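Local coordinates for putative uncharacterized protein (Bacteroides thetaiotaomicron, PDB 2RBK) that is probably a magnesium-dependent phosphatase of the haloacid dehalogenase superfamily, here holding magnesium and a vanadate group in its active site, at residues 5-10 with 207-212; 40-45 with 64-69; 225-230 with 240-245. All coordinates share one frame; numbering follows the deposited sequence. Where two conformers were deposited one is given.

In the fold
All three contacts lie between parallel neighbours of one mixed sheet: contact 1 joins strands 4-7 and 206-210, contact 2 strands 38-42 and 64-67, and contact 3 strands 224-227 and 241-242. Contact 1 holds the magnesium ion and binds vanadium; contact 2, about 9 Å away centre to centre, reaches the same vanadate with Thr43 and Gly44. Arg45 NE meets Asp10 OD2 at 2.8 Å in a salt bridge that ties these two together. Contact 3 adjoins contact 1 on its other side, Val226 N lying 2.8 Å from Ser208 O, but its centre is about 19 Å from that of contact 2, and neither the magnesium nor the vanadate present here touches it.

Contact 1. Residues 5-10 with 207-212; sequences LFFDID and MSFGDG. With MG (magnesium ion), chain B; VN4 (oxido(dioxo)vanadium), chain C.
Asp8 swings CG anti to its backbone N (chi1 177°) and Asp211 tucks its own between backbone N and carbonyl carbon (chi1 73°); with these torsions the two carboxylates, planes 17° apart, meet at one magnesium ion. Asp8 OD1, also hydrogen-bonded to Thr12 OG1, stands 2.7 Å from Asp211 OD1, a closeness explained by the shared metal. Asp10 adds its backbone O, its carboxylate turning to Arg45, and vanadate O2 and two waters bring the ligands to six. The second oxygen of Asp8, OD2, binds vanadium at 2.0 Å, while water 3 is bound to V of the vanadate at 2.1 Å. Backbone N atoms of Ile9 and Asp10 both donate to vanadate O1, a grip consistent with the phosphoryl-transfer site of HAD enzymes, where the first aspartate of the DxD motif is the nucleophile. Behind the site the strands run parallel, joined by Phe6 N to Met207 O, Phe209 N to Phe6 O at 2.9 Å and Asp8 N to Phe209 O. On one face Phe7 and Phe209 form an offset stack, centroids 4.4 Å apart, with Phe7 CE2 over the Phe209 ring. Helix 250-258 packs on this pair through Ile251, and helix 188-199 meets Phe6 on the opposite face; strand 38-42 flanks residues 5-7, and strand 224-227 lies beyond residues 207-210.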
loop_
_atom_site.group_PDB
_atom_site.type_symbol
_atom_site.label_atom_id
_atom_site.label_comp_id
_atom_site.label_asym_id
_atom_site.label_seq_id
_atom_site.Cartn_x
_atom_site.Cartn_y
_atom_site.Cartn_z
ATOM N N LEU A 5 3.834 -10.283 -10.755
ATOM C CA LEU A 5 3.150 -10.474 -9.462
ATOM C C LEU A 5 3.191 -9.167 -8.698
ATOM O O LEU A 5 4.256 -8.535 -8.603
ATOM C CB LEU A 5 3.869 -11.521 -8.646
ATOM C CG LEU A 5 4.139 -12.888 -9.326
ATOM C CD1 LEU A 5 4.845 -13.803 -8.366
ATOM C CD2 LEU A 5 2.851 -13.502 -9.859
ATOM N N PHE A 6 2.068 -8.762 -8.115
ATOM C CA PHE A 6 1.954 -7.557 -7.345
ATOM C C PHE A 6 1.479 -7.891 -5.936
ATOM O O PHE A 6 0.366 -8.379 -5.781
ATOM C CB PHE A 6 0.952 -6.580 -7.983
ATOM C CG PHE A 6 1.434 -6.131 -9.338
ATOM C CD1 PHE A 6 1.113 -6.784 -10.519
ATOM C CD2 PHE A 6 2.267 -5.006 -9.423
ATOM C CE1 PHE A 6 1.606 -6.358 -11.725
ATOM C CE2 PHE A 6 2.770 -4.579 -10.639
ATOM C CZ PHE A 6 2.413 -5.252 -11.790
ATOM N N PHE A 7 2.330 -7.632 -4.955
ATOM C CA PHE A 7 2.051 -7.999 -3.560
ATOM C C PHE A 7 1.856 -6.758 -2.696
ATOM O O PHE A 7 2.767 -5.945 -2.544
ATOM C CB PHE A 7 3.195 -8.773 -2.963
ATOM C CG PHE A 7 3.432 -10.116 -3.585
ATOM C CD1 PHE A 7 4.382 -10.308 -4.556
ATOM C CD2 PHE A 7 2.663 -11.224 -3.201
ATOM C CE1 PHE A 7 4.603 -11.555 -5.119
ATOM C CE2 PHE A 7 2.880 -12.458 -3.782
ATOM C CZ PHE A 7 3.850 -12.632 -4.736
ATOM N N ASP A 8 0.682 -6.681 -2.043
ATOM C CA ASP A 8 0.572 -5.843 -0.865
ATOM C C ASP A 8 1.546 -6.324 0.196
ATOM O O ASP A 8 1.953 -7.480 0.211
ATOM C CB ASP A 8 -0.856 -5.933 -0.351
ATOM C CG ASP A 8 -1.122 -5.183 0.897
ATOM O OD1 ASP A 8 -1.694 -5.784 1.837
ATOM O OD2 ASP A 8 -0.770 -3.971 0.957
ATOM N N ILE A 9 1.926 -5.413 1.110
ATOM C CA ILE A 9 2.829 -5.813 2.188
ATOM C C ILE A 9 1.992 -6.244 3.418
ATOM O O ILE A 9 2.003 -7.430 3.789
ATOM C CB ILE A 9 3.824 -4.717 2.617
ATOM C CG1 ILE A 9 4.689 -4.270 1.453
ATOM C CG2 ILE A 9 4.630 -5.206 3.786
ATOM C CD1 ILE A 9 5.534 -3.040 1.792
ATOM N N ASP A 10 1.341 -5.313 4.067
ATOM C CA ASP A 10 0.782 -5.594 5.404
ATOM C C ASP A 10 -0.443 -6.496 5.313
ATOM O O ASP A 10 -1.426 -6.189 4.668
ATOM C CB ASP A 10 0.470 -4.288 6.084
ATOM C CG ASP A 10 1.713 -3.469 6.271
ATOM O OD1 ASP A 10 2.552 -3.888 7.093
ATOM O OD2 ASP A 10 1.882 -2.455 5.546
ATOM N N MET A 207 -0.920 -10.698 -11.923
ATOM C CA MET A 207 -1.569 -11.305 -10.774
ATOM C C MET A 207 -1.304 -10.412 -9.570
ATOM O O MET A 207 -0.154 -10.007 -9.343
ATOM C CB MET A 207 -1.010 -12.702 -10.525
ATOM C CG MET A 207 -1.684 -13.471 -9.379
ATOM S SD MET A 207 -1.058 -15.147 -9.186
ATOM C CE MET A 207 -1.820 -15.928 -10.610
ATOM N N SER A 208 -2.330 -10.145 -8.780
ATOM C CA SER A 208 -2.192 -9.311 -7.584
ATOM C C SER A 208 -2.651 -10.098 -6.353
ATOM O O SER A 208 -3.452 -11.042 -6.448
ATOM C CB SER A 208 -2.985 -8.022 -7.737
ATOM O OG SER A 208 -4.357 -8.313 -7.867
ATOM N N PHE A 209 -2.134 -9.687 -5.189
ATOM C CA PHE A 209 -2.349 -10.314 -3.911
ATOM C C PHE A 209 -2.628 -9.246 -2.875
ATOM O O PHE A 209 -1.814 -8.326 -2.740
ATOM C CB PHE A 209 -1.132 -11.123 -3.468
ATOM C CG PHE A 209 -0.673 -12.207 -4.419
ATOM C CD1 PHE A 209 0.043 -11.894 -5.563
ATOM C CD2 PHE A 209 -0.923 -13.540 -4.157
ATOM C CE1 PHE A 209 0.500 -12.871 -6.406
ATOM C CE2 PHE A 209 -0.479 -14.530 -5.022
ATOM C CZ PHE A 209 0.247 -14.208 -6.149
ATOM N N GLY A 210 -3.712 -9.393 -2.109
ATOM C CA GLY A 210 -4.012 -8.385 -1.093
ATOM C C GLY A 210 -4.962 -8.881 -0.057
ATOM O O GLY A 210 -5.595 -9.938 -0.168
ATOM N N ASP A 211 -5.066 -8.070 1.010
ATOM C CA ASP A 211 -5.902 -8.369 2.142
ATOM C C ASP A 211 -6.834 -7.229 2.516
ATOM O O ASP A 211 -7.608 -7.467 3.455
ATOM C CB ASP A 211 -5.094 -8.695 3.431
ATOM C CG ASP A 211 -4.461 -7.455 4.013
ATOM O OD1 ASP A 211 -3.886 -6.689 3.204
ATOM O OD2 ASP A 211 -4.579 -7.229 5.250
ATOM N N GLY A 212 -6.763 -6.072 1.895
ATOM C CA GLY A 212 -7.410 -4.864 2.446
ATOM C C GLY A 212 -8.213 -4.109 1.428
ATOM O O GLY A 212 -8.120 -4.339 0.218
HETATM MG MG MG B . -2.688 -5.028 3.472
HETATM V V VN4 C . -0.406 -2.560 2.358
HETATM O O1 VN4 C . 1.227 -2.876 2.327
HETATM O O2 VN4 C . -1.458 -3.382 3.505
HETATM O O3 VN4 C . -1.176 -1.002 1.764
HETATM O O HOH W 1 -3.730 -4.612 5.225
HETATM O O HOH W 2 -4.001 -3.999 2.206
HETATM O O HOH W 3 0.283 -1.151 3.791
#

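Contact 2. Residues 40-45 with 64-69; sequences FIATGR and GYITMN. With VN4 (oxido(dioxo)vanadium), chain C.
Strands 38-42 and 64-67, linked through helix 54-58, form a beta-alpha-beta unit whose first strand ends in the loop that carries Thr43 and Gly44 to the vanadate. Thr43 OG1, anti to the backbone N (chi1 -177°), donates to vanadate O1 at 2.8 Å and also accepts from Arg45 N, closing an ST turn that fixes the hydroxyl. Gly44 N donates to vanadate O3 at 2.9 Å along a fairly straight path, 162° at the hydrogen. The parallel ladder behind the loop runs through Ile41 N to Gly64 O, Ile66 N to Ile41 O at 2.8 Å, and Thr43 N to Ile66 O. Past the strand ends the ladder gives way to irregular bonds: Asn69 N reaches Thr43 O at 2.9 Å, and Met68 N approaches Arg45 O from above its carbonyl plane. Ile41 and Tyr65 point the same way, side by side, with Ile41 CB 3.8 Å from Tyr65 CD2. On the other face Ile66 CD1 touches Ala42 CB, and the edge of the Phe40 ring meets Gly64 CA. The amide of Asn69 comes up against Gly44, Asn69 ND2 lying 3.3 Å from Gly44 CA; ND2 is itself bonded to Gln149 and Asp180, and OD1 accepts from Asn214, whose ND2 also hydrogen-bonds to the vanadate. A threonine and a following backbone N-H presented to the oxyanion at the end of the second parallel strand are characteristic of motif II in the HAD Rossmann-like fold.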
loop_
_atom_site.group_PDB
_atom_site.type_symbol
_atom_site.label_atom_id
_atom_site.label_comp_id
_atom_site.label_asym_id
_atom_site.label_seq_id
_atom_site.Cartn_x
_atom_site.Cartn_y
_atom_site.Cartn_z
ATOM N N PHE A 40 6.721 -7.456 -7.728
ATOM C CA PHE A 40 6.548 -6.053 -7.394
ATOM C C PHE A 40 5.824 -5.931 -6.087
ATOM O O PHE A 40 4.909 -6.687 -5.729
ATOM C CB PHE A 40 5.719 -5.364 -8.473
ATOM C CG PHE A 40 6.381 -5.457 -9.829
ATOM C CD1 PHE A 40 5.890 -6.289 -10.814
ATOM C CD2 PHE A 40 7.540 -4.727 -10.054
ATOM C CE1 PHE A 40 6.571 -6.348 -12.046
ATOM C CE2 PHE A 40 8.212 -4.798 -11.273
ATOM C CZ PHE A 40 7.733 -5.642 -12.258
ATOM N N ILE A 41 6.208 -4.907 -5.333
ATOM C CA ILE A 41 5.508 -4.463 -4.133
ATOM C C ILE A 41 4.456 -3.462 -4.500
ATOM O O ILE A 41 4.718 -2.608 -5.362
ATOM C CB ILE A 41 6.538 -3.873 -3.149
ATOM C CG1 ILE A 41 7.561 -4.945 -2.726
ATOM C CG2 ILE A 41 5.874 -3.208 -1.954
ATOM C CD1 ILE A 41 6.953 -6.139 -2.044
ATOM N N ALA A 42 3.269 -3.548 -3.902
ATOM C CA ALA A 42 2.186 -2.591 -4.150
ATOM C C ALA A 42 1.606 -2.260 -2.791
ATOM O O ALA A 42 0.774 -3.002 -2.262
ATOM C CB ALA A 42 1.177 -3.128 -5.131
ATOM N N THR A 43 2.021 -1.100 -2.227
ATOM C CA THR A 43 1.730 -0.751 -0.849
ATOM C C THR A 43 1.245 0.678 -0.717
ATOM O O THR A 43 1.600 1.574 -1.469
ATOM C CB THR A 43 2.983 -1.020 0.016
ATOM O OG1 THR A 43 2.719 -0.757 1.392
ATOM C CG2 THR A 43 4.163 -0.136 -0.381
ATOM N N GLY A 44 0.429 0.894 0.345
ATOM C CA GLY A 44 0.131 2.190 0.832
ATOM C C GLY A 44 1.269 2.847 1.546
ATOM O O GLY A 44 1.324 4.075 1.737
ATOM N N ARG A 45 2.256 2.088 2.039
ATOM C CA ARG A 45 3.369 2.699 2.717
ATOM C C ARG A 45 4.205 3.524 1.760
ATOM O O ARG A 45 4.466 3.099 0.630
ATOM C CB ARG A 45 4.280 1.633 3.319
ATOM C CG ARG A 45 3.744 0.826 4.439
ATOM C CD ARG A 45 4.730 -0.185 4.975
ATOM N NE ARG A 45 4.186 -0.959 6.091
ATOM C CZ ARG A 45 4.708 -1.030 7.309
ATOM N NH1 ARG A 45 5.817 -0.366 7.650
ATOM N NH2 ARG A 45 4.075 -1.794 8.190
ATOM N N GLY A 64 10.553 -4.025 -8.469
ATOM C CA GLY A 64 10.055 -2.648 -8.496
ATOM C C GLY A 64 9.025 -2.456 -7.421
ATOM O O GLY A 64 8.545 -3.404 -6.801
ATOM N N TYR A 65 8.675 -1.165 -7.232
ATOM C CA TYR A 65 7.830 -0.731 -6.172
ATOM C C TYR A 65 6.733 0.223 -6.634
ATOM O O TYR A 65 7.017 1.225 -7.302
ATOM C CB TYR A 65 8.629 0.019 -5.072
ATOM C CG TYR A 65 9.603 -0.849 -4.312
ATOM C CD1 TYR A 65 10.836 -1.191 -4.844
ATOM C CD2 TYR A 65 9.301 -1.313 -3.035
ATOM C CE1 TYR A 65 11.728 -1.983 -4.157
ATOM C CE2 TYR A 65 10.177 -2.108 -2.329
ATOM C CZ TYR A 65 11.393 -2.427 -2.899
ATOM O OH TYR A 65 12.262 -3.227 -2.190
ATOM N N ILE A 66 5.532 -0.077 -6.177
ATOM C CA ILE A 66 4.401 0.807 -6.177
ATOM C C ILE A 66 4.198 1.200 -4.728
ATOM O O ILE A 66 3.898 0.338 -3.898
ATOM C CB ILE A 66 3.139 0.079 -6.754
ATOM C CG1 ILE A 66 3.329 -0.273 -8.218
ATOM C CG2 ILE A 66 1.873 0.886 -6.466
ATOM C CD1 ILE A 66 2.430 -1.438 -8.608
ATOM N N THR A 67 4.417 2.475 -4.405
ATOM C CA THR A 67 4.282 2.963 -3.027
ATOM C C THR A 67 3.253 4.058 -2.992
ATOM O O THR A 67 2.800 4.573 -4.020
ATOM C CB THR A 67 5.653 3.449 -2.476
ATOM O OG1 THR A 67 6.008 4.709 -3.066
ATOM C CG2 THR A 67 6.733 2.425 -2.665
ATOM N N MET A 68 2.851 4.406 -1.762
ATOM C CA MET A 68 1.837 5.442 -1.575
ATOM C C MET A 68 0.613 5.184 -2.494
ATOM O O MET A 68 0.076 6.095 -3.139
ATOM C CB MET A 68 2.398 6.856 -1.768
ATOM C CG MET A 68 3.439 7.161 -0.744
ATOM S SD MET A 68 3.860 8.879 -0.590
ATOM C CE MET A 68 5.549 8.922 -1.213
ATOM N N ASN A 69 0.181 3.933 -2.527
ATOM C CA ASN A 69 -1.064 3.583 -3.232
ATOM C C ASN A 69 -1.022 3.937 -4.700
ATOM O O ASN A 69 -2.045 4.210 -5.304
ATOM C CB ASN A 69 -2.302 4.232 -2.577
ATOM C CG ASN A 69 -2.580 3.644 -1.234
ATOM O OD1 ASN A 69 -3.051 2.514 -1.155
ATOM N ND2 ASN A 69 -2.215 4.344 -0.164
HETATM V V VN4 C . -0.406 -2.560 2.358
HETATM O O1 VN4 C . 1.227 -2.876 2.327
HETATM O O2 VN4 C . -1.458 -3.382 3.505
HETATM O O3 VN4 C . -1.176 -1.002 1.764
HETATM O O HOH W 3 0.283 -1.151 3.791
#

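Contact 3. Residues 225-230 with 240-245; sequences GVAMGQ and DYVTAP
Val226 and Thr243 bring their methyls together at an oblique crossing, CG1 of the valine 3.7 Å from CG2 of the threonine. The Thr243 rotamer (chi1 -163°) sets CG2 between backbone N and carbonyl carbon, facing residues 225-230, and OG1 anti to the N, from where it bonds to Gly250 O. Met228 lies alongside the same methyl: its chain bends at chi2 and chi3, bringing SD to 4.0 Å from Thr243 CG2. Val226 CG1 also sits at the edge of the Tyr241 ring, near its plane, 4.3 Å from CD2, while His257 stacks on that tyrosine and Phe258 meets it edge-to-face. On the other face of the two strands, Ala227 CB and Val242 CG2 are more loosely apposed. These residues belong to a beta-alpha-beta unit, strand 224-227, helix 233-238 and strand 241-242, the last being the outermost strand at this end of the mixed sheet. Its parallel pairing uses Ala227 N to Tyr241 O at 2.9 Å and Thr243 N to Ala227 O. At the start, Gly225 O accepts from both Asp240 N and Tyr241 N, and Gly225 N donates to Asp240 OD2 on its anti side at 2.9 Å. Asp240 binds a second magnesium in another structure of this protein, an ion absent from this model. Further along, Gly229 N makes a weak bond to Ala244 O, and Gly229 CA comes within 3.1 Å of Thr243 O.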
loop_
_atom_site.group_PDB
_atom_site.type_symbol
_atom_site.label_atom_id
_atom_site.label_comp_id
_atom_site.label_asym_id
_atom_site.label_seq_id
_atom_site.Cartn_x
_atom_site.Cartn_y
_atom_site.Cartn_z
ATOM N N GLY A 225 -6.734 -11.850 -9.405
ATOM C CA GLY A 225 -6.604 -11.250 -8.074
ATOM C C GLY A 225 -6.769 -12.308 -6.982
ATOM O O GLY A 225 -7.736 -13.100 -7.058
ATOM N N VAL A 226 -5.866 -12.331 -6.051
ATOM C CA VAL A 226 -5.865 -13.257 -4.951
ATOM C C VAL A 226 -6.065 -12.509 -3.628
ATOM O O VAL A 226 -5.269 -11.641 -3.284
ATOM C CB VAL A 226 -4.513 -14.031 -4.895
ATOM C CG1 VAL A 226 -4.471 -14.907 -3.646
ATOM C CG2 VAL A 226 -4.314 -14.808 -6.165
ATOM N N ALA A 227 -7.103 -12.898 -2.884
ATOM C CA ALA A 227 -7.350 -12.351 -1.536
ATOM C C ALA A 227 -6.858 -13.298 -0.491
ATOM O O ALA A 227 -7.024 -14.510 -0.570
ATOM C CB ALA A 227 -8.851 -12.123 -1.300
ATOM N N MET A 228 -6.243 -12.742 0.551
ATOM C CA MET A 228 -5.803 -13.521 1.686
ATOM C C MET A 228 -6.999 -14.063 2.448
ATOM O O MET A 228 -8.057 -13.461 2.517
ATOM C CB MET A 228 -4.905 -12.660 2.595
ATOM C CG MET A 228 -3.686 -12.080 1.934
ATOM S SD MET A 228 -2.704 -13.255 0.974
ATOM C CE MET A 228 -1.972 -14.215 2.262
ATOM N N GLY A 229 -6.818 -15.217 3.113
ATOM C CA GLY A 229 -7.924 -15.908 3.737
ATOM C C GLY A 229 -8.628 -15.117 4.821
ATOM O O GLY A 229 -9.804 -15.359 5.089
ATOM N N GLN A 230 -7.912 -14.247 5.522
ATOM C CA GLN A 230 -8.490 -13.440 6.616
ATOM C C GLN A 230 -9.079 -12.110 6.178
ATOM O O GLN A 230 -9.534 -11.337 7.028
ATOM C CB GLN A 230 -7.397 -13.249 7.673
ATOM C CG GLN A 230 -6.218 -12.380 7.365
ATOM C CD GLN A 230 -5.090 -12.602 6.408
ATOM O OE1 GLN A 230 -4.903 -13.776 6.061
ATOM N NE2 GLN A 230 -4.339 -11.393 6.203
ATOM N N ASP A 240 -10.501 -13.013 -7.611
ATOM C CA ASP A 240 -10.883 -14.216 -8.346
ATOM C C ASP A 240 -10.687 -15.471 -7.532
ATOM O O ASP A 240 -11.350 -16.478 -7.820
ATOM C CB ASP A 240 -10.071 -14.287 -9.636
ATOM C CG ASP A 240 -10.218 -13.069 -10.472
ATOM O OD1 ASP A 240 -11.383 -12.776 -10.866
ATOM O OD2 ASP A 240 -9.248 -12.328 -10.671
ATOM N N TYR A 241 -9.814 -15.458 -6.556
ATOM C CA TYR A 241 -9.399 -16.601 -5.803
ATOM C C TYR A 241 -9.142 -16.183 -4.353
ATOM O O TYR A 241 -8.439 -15.171 -4.197
ATOM C CB TYR A 241 -8.162 -17.243 -6.425
ATOM C CG TYR A 241 -7.641 -18.487 -5.790
ATOM C CD1 TYR A 241 -8.203 -19.714 -6.094
ATOM C CD2 TYR A 241 -6.612 -18.461 -4.898
ATOM C CE1 TYR A 241 -7.699 -20.827 -5.493
ATOM C CE2 TYR A 241 -6.065 -19.594 -4.294
ATOM C CZ TYR A 241 -6.646 -20.782 -4.601
ATOM O OH TYR A 241 -6.152 -21.943 -4.039
ATOM N N VAL A 242 -9.617 -16.932 -3.404
ATOM C CA VAL A 242 -9.328 -16.669 -1.986
ATOM C C VAL A 242 -8.398 -17.765 -1.509
ATOM O O VAL A 242 -8.766 -18.961 -1.548
ATOM C CB VAL A 242 -10.608 -16.602 -1.154
ATOM C CG1 VAL A 242 -10.272 -16.350 0.313
ATOM C CG2 VAL A 242 -11.588 -15.568 -1.678
ATOM N N THR A 243 -7.190 -17.393 -1.087
ATOM C CA THR A 243 -6.261 -18.351 -0.561
ATOM C C THR A 243 -6.408 -18.551 0.940
ATOM O O THR A 243 -7.301 -17.957 1.558
ATOM C CB THR A 243 -4.836 -17.939 -1.031
ATOM O OG1 THR A 243 -3.982 -19.065 -0.857
ATOM C CG2 THR A 243 -4.296 -16.690 -0.356
ATOM N N ALA A 244 -5.527 -19.372 1.509
ATOM C CA ALA A 244 -5.505 -19.602 2.931
ATOM C C ALA A 244 -5.115 -18.322 3.668
ATOM O O ALA A 244 -4.555 -17.376 3.065
ATOM C CB ALA A 244 -4.511 -20.698 3.241
ATOM N N PRO A 245 -5.312 -18.278 4.975
ATOM C CA PRO A 245 -4.744 -17.204 5.767
ATOM C C PRO A 245 -3.250 -17.048 5.598
ATOM O O PRO A 245 -2.535 -18.025 5.308
ATOM C CB PRO A 245 -5.110 -17.579 7.233
ATOM C CG PRO A 245 -6.373 -18.406 7.041
ATOM C CD PRO A 245 -6.113 -19.216 5.793
#